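Local coordinates for protein agarase (Pseudoalteromonas fuliginea, PDB 6XJ9) that probably hydrolyses agarose, the galactan of red-algal cell walls, acting as a GH50-family agarase, at residues G279-T283 against P611-Y615; W417-D423 against S440-K446; V488-A492 against A605-L610. One frame throughout, in Å; residues are numbered along the deposited sequence.

Interaction 1: residues G279-T283 against P611-Y615; sequences GYFRT and PNHMY
Tyr-280 lies flat against Asn-612, with the CB of Asn-612 standing over the middle of the phenol ring, 3.4 Å from its centroid and only 7° off the normal. This is a CH-pi contact, and the short asparagine stem suits it because it brings a methylene close without bulk. From that stem the amide runs out over the ring, its plane 30° from the ring plane, and leaves OD1 of Asn-612 3.3 Å from OH of Tyr-280. The phenol OH is hydrogen-bonded to OD1 of Asn-497, which anchors the polar end of the ring. The CD1-CE1 edge of the same ring is turned to His-613: it meets the imidazole face in a T-shaped stack, planes at 72° and centroids 5.3 Å apart. The imidazole is held by its NE2, bonded to the carbonyl of Ser-498, so its face stays turned to the tyrosine.

Farther along, Met-614 supplies the apolar half. Its CG is anti to the carbonyl carbon, and a late bend at chi3 folds CE back onto CB of Phe-281, 3.9 Å away. SD passes over the backbone to Thr-283, where it lies 3.6 Å from CG2. A flexible, unbranched thioether is well fitted to follow such an uneven surface.

No direct hydrogen bond joins the two backbones. Instead two waters both donate to O of Phe-281: one accepts from N of Met-614 at 2.9 Å, and the other also donates to O of Asn-612. Phe-281 itself turns to Tyr-300 and Val-502. The contact thus seats the start of the hairpin 282-293 against the entry to strand 614-615, a position consistent with the N-terminal end of a (beta/alpha)8 barrel, the end remote from where such barrels carry their active sites.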
loop_
_atom_site.group_PDB
_atom_site.type_symbol
_atom_site.label_atom_id
_atom_site.label_comp_id
_atom_site.label_asym_id
_atom_site.label_seq_id
_atom_site.Cartn_x
_atom_site.Cartn_y
_atom_site.Cartn_z
ATOM N N GLY A 279 -37.356 -14.539 8.397
ATOM C CA GLY A 279 -36.579 -14.980 9.547
ATOM C C GLY A 279 -35.415 -15.888 9.151
ATOM O O GLY A 279 -34.755 -16.438 10.027
ATOM N N TYR A 280 -35.179 -16.047 7.833
ATOM C CA TYR A 280 -34.032 -16.799 7.325
ATOM C C TYR A 280 -33.393 -16.113 6.119
ATOM O O TYR A 280 -34.051 -15.381 5.382
ATOM C CB TYR A 280 -34.448 -18.230 6.979
ATOM C CG TYR A 280 -34.995 -18.983 8.161
ATOM C CD1 TYR A 280 -34.150 -19.596 9.072
ATOM C CD2 TYR A 280 -36.359 -19.032 8.397
ATOM C CE1 TYR A 280 -34.652 -20.265 10.178
ATOM C CE2 TYR A 280 -36.877 -19.683 9.506
ATOM C CZ TYR A 280 -36.020 -20.308 10.390
ATOM O OH TYR A 280 -36.523 -20.966 11.475
ATOM N N PHE A 281 -32.096 -16.364 5.903
ATOM C CA PHE A 281 -31.448 -15.876 4.691
ATOM C C PHE A 281 -32.068 -16.583 3.489
ATOM O O PHE A 281 -32.342 -17.776 3.560
ATOM C CB PHE A 281 -29.936 -16.116 4.742
ATOM C CG PHE A 281 -29.190 -15.156 5.635
ATOM C CD1 PHE A 281 -28.681 -13.969 5.135
ATOM C CD2 PHE A 281 -29.006 -15.433 6.984
ATOM C CE1 PHE A 281 -28.005 -13.074 5.958
ATOM C CE2 PHE A 281 -28.325 -14.544 7.804
ATOM C CZ PHE A 281 -27.818 -13.368 7.288
ATOM N N ARG A 282 -32.283 -15.845 2.395
ATOM C CA ARG A 282 -32.918 -16.411 1.210
ATOM C C ARG A 282 -32.462 -15.643 -0.030
ATOM O O ARG A 282 -31.644 -14.730 0.079
ATOM C CB ARG A 282 -34.439 -16.373 1.395
ATOM C CG ARG A 282 -34.982 -14.963 1.542
ATOM C CD ARG A 282 -36.468 -14.916 1.852
ATOM N NE ARG A 282 -36.939 -13.536 1.881
ATOM C CZ ARG A 282 -37.387 -12.861 0.822
ATOM N NH1 ARG A 282 -37.457 -13.446 -0.358
ATOM N NH2 ARG A 282 -37.799 -11.615 0.960
ATOM N N THR A 283 -32.996 -15.992 -1.209
ATOM C CA THR A 283 -32.587 -15.287 -2.421
ATOM C C THR A 283 -33.721 -14.400 -2.942
ATOM O O THR A 283 -34.893 -14.647 -2.658
ATOM C CB THR A 283 -32.135 -16.246 -3.530
ATOM O OG1 THR A 283 -33.284 -16.971 -3.968
ATOM C CG2 THR A 283 -31.060 -17.222 -3.102
ATOM N N PRO A 611 -34.653 -27.435 6.438
ATOM C CA PRO A 611 -35.618 -26.967 5.441
ATOM C C PRO A 611 -35.700 -25.455 5.313
ATOM O O PRO A 611 -36.059 -24.970 4.248
ATOM C CB PRO A 611 -36.968 -27.492 5.962
ATOM C CG PRO A 611 -36.727 -27.705 7.444
ATOM C CD PRO A 611 -35.305 -28.230 7.493
ATOM N N ASN A 612 -35.332 -24.726 6.380
ATOM C CA ASN A 612 -35.515 -23.284 6.396
ATOM C C ASN A 612 -34.292 -22.583 5.806
ATOM O O ASN A 612 -34.306 -21.368 5.647
ATOM C CB ASN A 612 -35.839 -22.728 7.791
ATOM C CG ASN A 612 -37.049 -23.370 8.447
ATOM O OD1 ASN A 612 -37.030 -23.678 9.642
ATOM N ND2 ASN A 612 -38.087 -23.607 7.668
ATOM N N HIS A 613 -33.244 -23.353 5.490
ATOM C CA HIS A 613 -31.929 -22.792 5.198
ATOM C C HIS A 613 -31.522 -23.098 3.761
ATOM O O HIS A 613 -31.843 -24.161 3.245
ATOM C CB HIS A 613 -30.887 -23.403 6.133
ATOM C CG HIS A 613 -30.987 -22.870 7.514
ATOM N ND1 HIS A 613 -31.833 -23.432 8.451
ATOM C CD2 HIS A 613 -30.372 -21.829 8.113
ATOM C CE1 HIS A 613 -31.731 -22.768 9.579
ATOM N NE2 HIS A 613 -30.843 -21.775 9.400
ATOM N N MET A 614 -30.777 -22.175 3.139
ATOM C CA MET A 614 -30.410 -22.332 1.739
ATOM C C MET A 614 -29.375 -23.441 1.596
ATOM O O MET A 614 -28.473 -23.568 2.421
ATOM C CB MET A 614 -29.819 -21.038 1.176
ATOM C CG MET A 614 -30.861 -19.951 0.998
ATOM S SD MET A 614 -30.141 -18.540 0.148
ATOM C CE MET A 614 -28.981 -17.936 1.373
ATOM N N TYR A 615 -29.520 -24.214 0.514
ATOM C CA TYR A 615 -28.553 -25.213 0.096
ATOM C C TYR A 615 -27.712 -24.605 -1.023
ATOM O O TYR A 615 -28.259 -24.184 -2.039
ATOM C CB TYR A 615 -29.295 -26.482 -0.333
ATOM C CG TYR A 615 -28.456 -27.507 -1.053
ATOM C CD1 TYR A 615 -27.145 -27.749 -0.679
ATOM C CD2 TYR A 615 -28.999 -28.263 -2.085
ATOM C CE1 TYR A 615 -26.378 -28.704 -1.323
ATOM C CE2 TYR A 615 -28.249 -29.222 -2.739
ATOM C CZ TYR A 615 -26.937 -29.441 -2.357
ATOM O OH TYR A 615 -26.185 -30.376 -3.007
HETATM O O HOH W 1 -30.787 -19.753 4.689
HETATM O O HOH W 2 -34.397 -19.498 3.647
#

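Interaction 2: residues W417-D423 against S440-K446; sequences WREVTLD and SYYDNQK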
loop_
_atom_site.group_PDB
_atom_site.type_symbol
_atom_site.label_atom_id
_atom_site.label_comp_id
_atom_site.label_asym_id
_atom_site.label_seq_id
_atom_site.Cartn_x
_atom_site.Cartn_y
_atom_site.Cartn_z
ATOM N N TRP A 417 -9.911 -15.046 21.132
ATOM C CA TRP A 417 -9.646 -15.066 19.702
ATOM C C TRP A 417 -10.954 -15.042 18.920
ATOM O O TRP A 417 -11.050 -14.369 17.897
ATOM C CB TRP A 417 -8.811 -16.292 19.316
ATOM C CG TRP A 417 -8.730 -16.508 17.833
ATOM C CD1 TRP A 417 -7.996 -15.786 16.937
ATOM C CD2 TRP A 417 -9.406 -17.526 17.074
ATOM N NE1 TRP A 417 -8.155 -16.295 15.676
ATOM C CE2 TRP A 417 -9.006 -17.368 15.729
ATOM C CE3 TRP A 417 -10.278 -18.573 17.398
ATOM C CZ2 TRP A 417 -9.482 -18.199 14.716
ATOM C CZ3 TRP A 417 -10.747 -19.394 16.397
ATOM C CH2 TRP A 417 -10.349 -19.209 15.072
ATOM N N ARG A 418 -11.939 -15.814 19.393
ATOM C CA ARG A 418 -13.251 -15.831 18.771
ATOM C C ARG A 418 -13.854 -14.430 18.811
ATOM O O ARG A 418 -14.410 -13.966 17.821
ATOM C CB ARG A 418 -14.173 -16.857 19.440
ATOM C CG ARG A 418 -13.842 -18.298 19.089
ATOM C CD ARG A 418 -14.943 -19.289 19.427
ATOM N NE ARG A 418 -15.176 -19.285 20.858
ATOM C CZ ARG A 418 -14.508 -20.030 21.732
ATOM N NH1 ARG A 418 -13.572 -20.871 21.317
ATOM N NH2 ARG A 418 -14.791 -19.935 23.018
ATOM N N GLU A 419 -13.707 -13.750 19.957
ATOM C CA GLU A 419 -14.357 -12.469 20.160
ATOM C C GLU A 419 -13.705 -11.425 19.263
ATOM O O GLU A 419 -14.379 -10.559 18.711
ATOM C CB GLU A 419 -14.274 -12.048 21.632
ATOM C CG GLU A 419 -15.166 -12.877 22.547
ATOM C CD GLU A 419 -14.927 -12.622 24.030
ATOM O OE1 GLU A 419 -15.590 -13.277 24.863
ATOM O OE2 GLU A 419 -14.073 -11.778 24.350
ATOM N N VAL A 420 -12.376 -11.479 19.160
ATOM C CA VAL A 420 -11.663 -10.500 18.362
ATOM C C VAL A 420 -11.963 -10.765 16.882
ATOM O O VAL A 420 -12.154 -9.831 16.090
ATOM C CB VAL A 420 -10.164 -10.505 18.715
ATOM C CG1 VAL A 420 -9.295 -9.861 17.641
ATOM C CG2 VAL A 420 -9.920 -9.838 20.065
ATOM N N THR A 421 -12.064 -12.049 16.529
ATOM C CA THR A 421 -12.424 -12.436 15.166
ATOM C C THR A 421 -13.764 -11.822 14.742
ATOM O O THR A 421 -13.840 -11.205 13.684
ATOM C CB THR A 421 -12.363 -13.952 14.962
ATOM O OG1 THR A 421 -11.007 -14.363 15.178
ATOM C CG2 THR A 421 -12.795 -14.371 13.570
ATOM N N LEU A 422 -14.820 -12.005 15.550
ATOM C CA LEU A 422 -16.133 -11.450 15.232
ATOM C C LEU A 422 -16.044 -9.936 15.056
ATOM O O LEU A 422 -16.562 -9.392 14.085
ATOM C CB LEU A 422 -17.149 -11.826 16.318
ATOM C CG LEU A 422 -17.502 -13.313 16.392
ATOM C CD1 LEU A 422 -18.269 -13.641 17.667
ATOM C CD2 LEU A 422 -18.289 -13.759 15.155
ATOM N N ASP A 423 -15.363 -9.265 15.995
ATOM C CA ASP A 423 -15.194 -7.822 15.940
ATOM C C ASP A 423 -14.428 -7.403 14.684
ATOM O O ASP A 423 -14.770 -6.396 14.058
ATOM C CB ASP A 423 -14.599 -7.274 17.241
ATOM C CG ASP A 423 -15.578 -7.340 18.404
ATOM O OD1 ASP A 423 -16.698 -7.832 18.198
ATOM O OD2 ASP A 423 -15.212 -6.892 19.498
ATOM N N SER A 440 -17.656 -23.571 16.886
ATOM C CA SER A 440 -17.519 -22.716 18.058
ATOM C C SER A 440 -18.269 -21.405 17.868
ATOM O O SER A 440 -18.683 -20.778 18.838
ATOM C CB SER A 440 -16.067 -22.399 18.318
ATOM O OG SER A 440 -15.488 -23.395 19.132
ATOM N N TYR A 441 -18.388 -20.982 16.609
ATOM C CA TYR A 441 -18.923 -19.679 16.262
ATOM C C TYR A 441 -20.423 -19.750 15.977
ATOM O O TYR A 441 -21.059 -18.717 15.803
ATOM C CB TYR A 441 -18.212 -19.151 15.011
ATOM C CG TYR A 441 -16.797 -18.667 15.225
ATOM C CD1 TYR A 441 -15.698 -19.508 15.040
ATOM C CD2 TYR A 441 -16.554 -17.349 15.569
ATOM C CE1 TYR A 441 -14.402 -19.043 15.203
ATOM C CE2 TYR A 441 -15.265 -16.876 15.761
ATOM C CZ TYR A 441 -14.185 -17.727 15.572
ATOM O OH TYR A 441 -12.926 -17.227 15.745
ATOM N N TYR A 442 -20.983 -20.962 15.905
ATOM C CA TYR A 442 -22.299 -21.146 15.309
ATOM C C TYR A 442 -23.387 -20.488 16.157
ATOM O O TYR A 442 -24.410 -20.067 15.627
ATOM C CB TYR A 442 -22.575 -22.623 15.020
ATOM C CG TYR A 442 -21.895 -23.187 13.794
ATOM C CD1 TYR A 442 -20.822 -22.540 13.185
ATOM C CD2 TYR A 442 -22.309 -24.392 13.256
ATOM C CE1 TYR A 442 -20.195 -23.072 12.068
ATOM C CE2 TYR A 442 -21.676 -24.954 12.158
ATOM C CZ TYR A 442 -20.621 -24.287 11.555
ATOM O OH TYR A 442 -20.012 -24.841 10.459
ATOM N N ASP A 443 -23.142 -20.375 17.469
ATOM C CA ASP A 443 -24.114 -19.818 18.392
ATOM C C ASP A 443 -23.921 -18.309 18.530
ATOM O O ASP A 443 -24.599 -17.680 19.337
ATOM C CB ASP A 443 -24.028 -20.518 19.750
ATOM C CG ASP A 443 -22.852 -20.065 20.604
ATOM O OD1 ASP A 443 -21.933 -19.388 20.067
ATOM O OD2 ASP A 443 -22.856 -20.390 21.803
ATOM N N ASN A 444 -22.989 -17.727 17.756
ATOM C CA ASN A 444 -22.785 -16.288 17.809
ATOM C C ASN A 444 -24.033 -15.607 17.248
ATOM O O ASN A 444 -24.744 -16.157 16.401
ATOM C CB ASN A 444 -21.455 -15.832 17.182
ATOM C CG ASN A 444 -21.604 -15.226 15.800
ATOM O OD1 ASN A 444 -21.875 -14.032 15.662
ATOM N ND2 ASN A 444 -21.438 -16.043 14.769
ATOM N N GLN A 445 -24.312 -14.418 17.768
ATOM C CA GLN A 445 -25.474 -13.658 17.340
ATOM C C GLN A 445 -25.018 -12.271 16.903
ATOM O O GLN A 445 -25.693 -11.284 17.186
ATOM C CB GLN A 445 -26.528 -13.619 18.453
ATOM C CG GLN A 445 -27.300 -14.926 18.618
ATOM C CD GLN A 445 -28.306 -14.890 19.747
ATOM O OE1 GLN A 445 -29.257 -14.118 19.742
ATOM N NE2 GLN A 445 -28.101 -15.737 20.738
ATOM N N LYS A 446 -23.894 -12.219 16.172
ATOM C CA LYS A 446 -23.263 -10.965 15.783
ATOM C C LYS A 446 -22.853 -10.976 14.307
ATOM O O LYS A 446 -22.940 -9.941 13.653
ATOM C CB LYS A 446 -22.009 -10.704 16.625
ATOM C CG LYS A 446 -22.234 -9.982 17.948
ATOM C CD LYS A 446 -21.117 -10.210 18.951
ATOM C CE LYS A 446 -19.733 -9.876 18.431
ATOM N NZ LYS A 446 -19.336 -8.484 18.753
#
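Residues 417-423 of helix 413-428 run beside a loop in which the end of a 3-10 segment leads into a type I beta turn from Tyr-441 to Asn-444; Arg-418 faces Tyr-441, and one helical turn on, Leu-422 faces Lys-446 with CA atoms 7.2 Å apart. Tyr-441 is the main wedge, long enough to carry its ring from the loop to the indole. Its ring edge points at the face of Trp-417 in an offset edge-to-face pair, planes at 74°, and its OH sits 3.1 Å from CZ3 of Trp-417, above the indole. The aliphatic part of Arg-418 covers a face of the tyrosine, CG 4.0 Å from the centroid, while CD goes on to CB of Ser-440. OG1 of Thr-421 is held by O of Trp-417 and OH of Tyr-717, leaving CB toward the phenol oxygen. Leu-422 sends CD2 between the tyrosine edge and OD1 of Asn-444.

At the far end NZ of Lys-446 forms a salt bridge with OD1 of Asp-423 at 2.8 Å, its flexible chain bending at chi3 and chi4; NZ also bonds to O of Ser-257. Asn-444 closes the loop: ND2 donates to O of Tyr-441, and OD1 accepts from N of Val-447 and N of Lys-446, the latter bond making an Asx turn that shapes the approach to strand 449-453.

Interaction 3: residues V488-A492 against A605-L610; sequences VSVVA and AMDKYL
Val-488 packs into the neighbouring helix most closely, its two methyls splitting the work. CG2 meets CB of Ala-605 at 3.6 Å, where the small alanine leaves room for the valine methyl, while CG1, anti to the backbone N (chi1 172°), lies among SD of Met-606, CB of Tyr-609 and CD1 of Leu-610. Leu-610, the first residue to leave the helix, turns its CD1 toward the other helix, 3.8 Å from CG1 of Val-491 and close to N of Ala-492. Ala-492 offers only CB, which fits against CB of Tyr-609 at 3.9 Å. Beneath this apolar side lie Val-504 and Ile-506 of strand 501-506.

The outer side is nearer solvent, with Ser-489 and Tyr-609 partly exposed. Ser-489 lays CB over one face of the Tyr-609 ring in a single CH-pi contact, 3.9 Å from its centroid, while CG of Lys-608 covers the opposite face. The lysine reaches along the ring and makes a weak hydrogen bond from NZ to the tyrosine OH. No hydrogen bond crosses between the two segments.

Their axes approach to 9.3 Å and run 36° apart in the same general direction. Two such roughly parallel helices, side by side over a common strand, resemble adjacent members of the outer helical layer of a (beta/alpha)8 barrel.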
loop_
_atom_site.group_PDB
_atom_site.type_symbol
_atom_site.label_atom_id
_atom_site.label_comp_id
_atom_site.label_asym_id
_atom_site.label_seq_id
_atom_site.Cartn_x
_atom_site.Cartn_y
_atom_site.Cartn_z
ATOM N N VAL A 488 -26.226 -34.508 6.787
ATOM C CA VAL A 488 -26.942 -33.241 6.873
ATOM C C VAL A 488 -27.539 -33.095 8.272
ATOM O O VAL A 488 -27.596 -31.989 8.819
ATOM C CB VAL A 488 -27.976 -33.070 5.745
ATOM C CG1 VAL A 488 -28.850 -31.835 5.972
ATOM C CG2 VAL A 488 -27.281 -32.970 4.392
ATOM N N SER A 489 -27.957 -34.228 8.846
ATOM C CA SER A 489 -28.446 -34.284 10.217
ATOM C C SER A 489 -27.417 -33.733 11.207
ATOM O O SER A 489 -27.765 -32.991 12.119
ATOM C CB SER A 489 -28.855 -35.688 10.589
ATOM O OG SER A 489 -29.496 -35.664 11.854
ATOM N N VAL A 490 -26.143 -34.092 11.024
ATOM C CA VAL A 490 -25.099 -33.598 11.908
ATOM C C VAL A 490 -25.015 -32.077 11.794
ATOM O O VAL A 490 -24.914 -31.385 12.800
ATOM C CB VAL A 490 -23.731 -34.251 11.628
ATOM C CG1 VAL A 490 -22.606 -33.481 12.302
ATOM C CG2 VAL A 490 -23.696 -35.703 12.076
ATOM N N VAL A 491 -25.018 -31.567 10.559
ATOM C CA VAL A 491 -24.997 -30.126 10.350
ATOM C C VAL A 491 -26.174 -29.490 11.088
ATOM O O VAL A 491 -25.996 -28.482 11.766
ATOM C CB VAL A 491 -24.997 -29.760 8.850
ATOM C CG1 VAL A 491 -25.010 -28.256 8.635
ATOM C CG2 VAL A 491 -23.808 -30.379 8.139
ATOM N N ALA A 492 -27.368 -30.086 10.952
ATOM C CA ALA A 492 -28.574 -29.534 11.562
ATOM C C ALA A 492 -28.399 -29.367 13.072
ATOM O O ALA A 492 -28.866 -28.392 13.640
ATOM C CB ALA A 492 -29.769 -30.415 11.261
ATOM N N ALA A 605 -32.014 -34.321 1.588
ATOM C CA ALA A 605 -31.488 -34.318 2.948
ATOM C C ALA A 605 -31.646 -32.934 3.584
ATOM O O ALA A 605 -32.120 -32.791 4.722
ATOM C CB ALA A 605 -30.056 -34.812 2.959
ATOM N N MET A 606 -31.236 -31.907 2.835
ATOM C CA MET A 606 -31.373 -30.531 3.272
ATOM C C MET A 606 -32.847 -30.198 3.550
ATOM O O MET A 606 -33.153 -29.510 4.512
ATOM C CB MET A 606 -30.783 -29.579 2.226
ATOM C CG MET A 606 -29.262 -29.522 2.288
ATOM S SD MET A 606 -28.693 -28.660 3.770
ATOM C CE MET A 606 -29.439 -27.042 3.542
ATOM N N ASP A 607 -33.757 -30.716 2.717
ATOM C CA ASP A 607 -35.186 -30.485 2.868
ATOM C C ASP A 607 -35.708 -31.119 4.160
ATOM O O ASP A 607 -36.702 -30.659 4.732
ATOM C CB ASP A 607 -35.955 -31.000 1.652
ATOM C CG ASP A 607 -35.974 -30.058 0.458
ATOM O OD1 ASP A 607 -35.472 -28.927 0.582
ATOM O OD2 ASP A 607 -36.479 -30.475 -0.596
ATOM N N LYS A 608 -35.074 -32.211 4.604
ATOM C CA LYS A 608 -35.554 -32.865 5.813
ATOM C C LYS A 608 -35.063 -32.118 7.062
ATOM O O LYS A 608 -35.857 -31.790 7.949
ATOM C CB LYS A 608 -35.221 -34.358 5.813
ATOM C CG LYS A 608 -35.679 -35.122 7.054
ATOM C CD LYS A 608 -35.707 -36.636 6.885
ATOM C CE LYS A 608 -36.479 -37.331 7.995
ATOM N NZ LYS A 608 -35.829 -37.122 9.310
ATOM N N TYR A 609 -33.768 -31.790 7.088
ATOM C CA TYR A 609 -33.087 -31.465 8.334
ATOM C C TYR A 609 -32.880 -29.962 8.471
ATOM O O TYR A 609 -32.948 -29.428 9.581
ATOM C CB TYR A 609 -31.779 -32.258 8.474
ATOM C CG TYR A 609 -32.005 -33.742 8.619
ATOM C CD1 TYR A 609 -32.484 -34.284 9.806
ATOM C CD2 TYR A 609 -31.779 -34.602 7.560
ATOM C CE1 TYR A 609 -32.709 -35.646 9.937
ATOM C CE2 TYR A 609 -32.016 -35.961 7.666
ATOM C CZ TYR A 609 -32.470 -36.487 8.862
ATOM O OH TYR A 609 -32.685 -37.831 8.954
ATOM N N LEU A 610 -32.654 -29.290 7.335
ATOM C CA LEU A 610 -32.398 -27.857 7.354
ATOM C C LEU A 610 -33.326 -27.154 6.364
ATOM O O LEU A 610 -32.873 -26.377 5.519
ATOM C CB LEU A 610 -30.911 -27.623 7.061
ATOM C CG LEU A 610 -30.015 -27.785 8.285
ATOM C CD1 LEU A 610 -28.710 -28.483 7.929
ATOM C CD2 LEU A 610 -29.746 -26.440 8.935
#

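How the interactions relate
Interactions 2 and 3 each lie on the same side of the chain's centre as interaction 1. Interactions 1 and 3 are neighbours, 12 Å between centres, and touch directly: CE of Met-606 packs 3.8 Å from O of His-613, just where helix 584-609 hands over to strand 614-615. Interaction 2 stands farther off, its centre 21 Å from that of interaction 1 and 23 Å from that of interaction 3. Along the chain, interaction 2 closes before interaction 3 opens, and both are nested within the loop closed by interaction 1. Strands 449-453, 501-506 and 614-615 form one parallel sheet linking these regions, consistent with successive parts of a barrel wall and its surrounding helices.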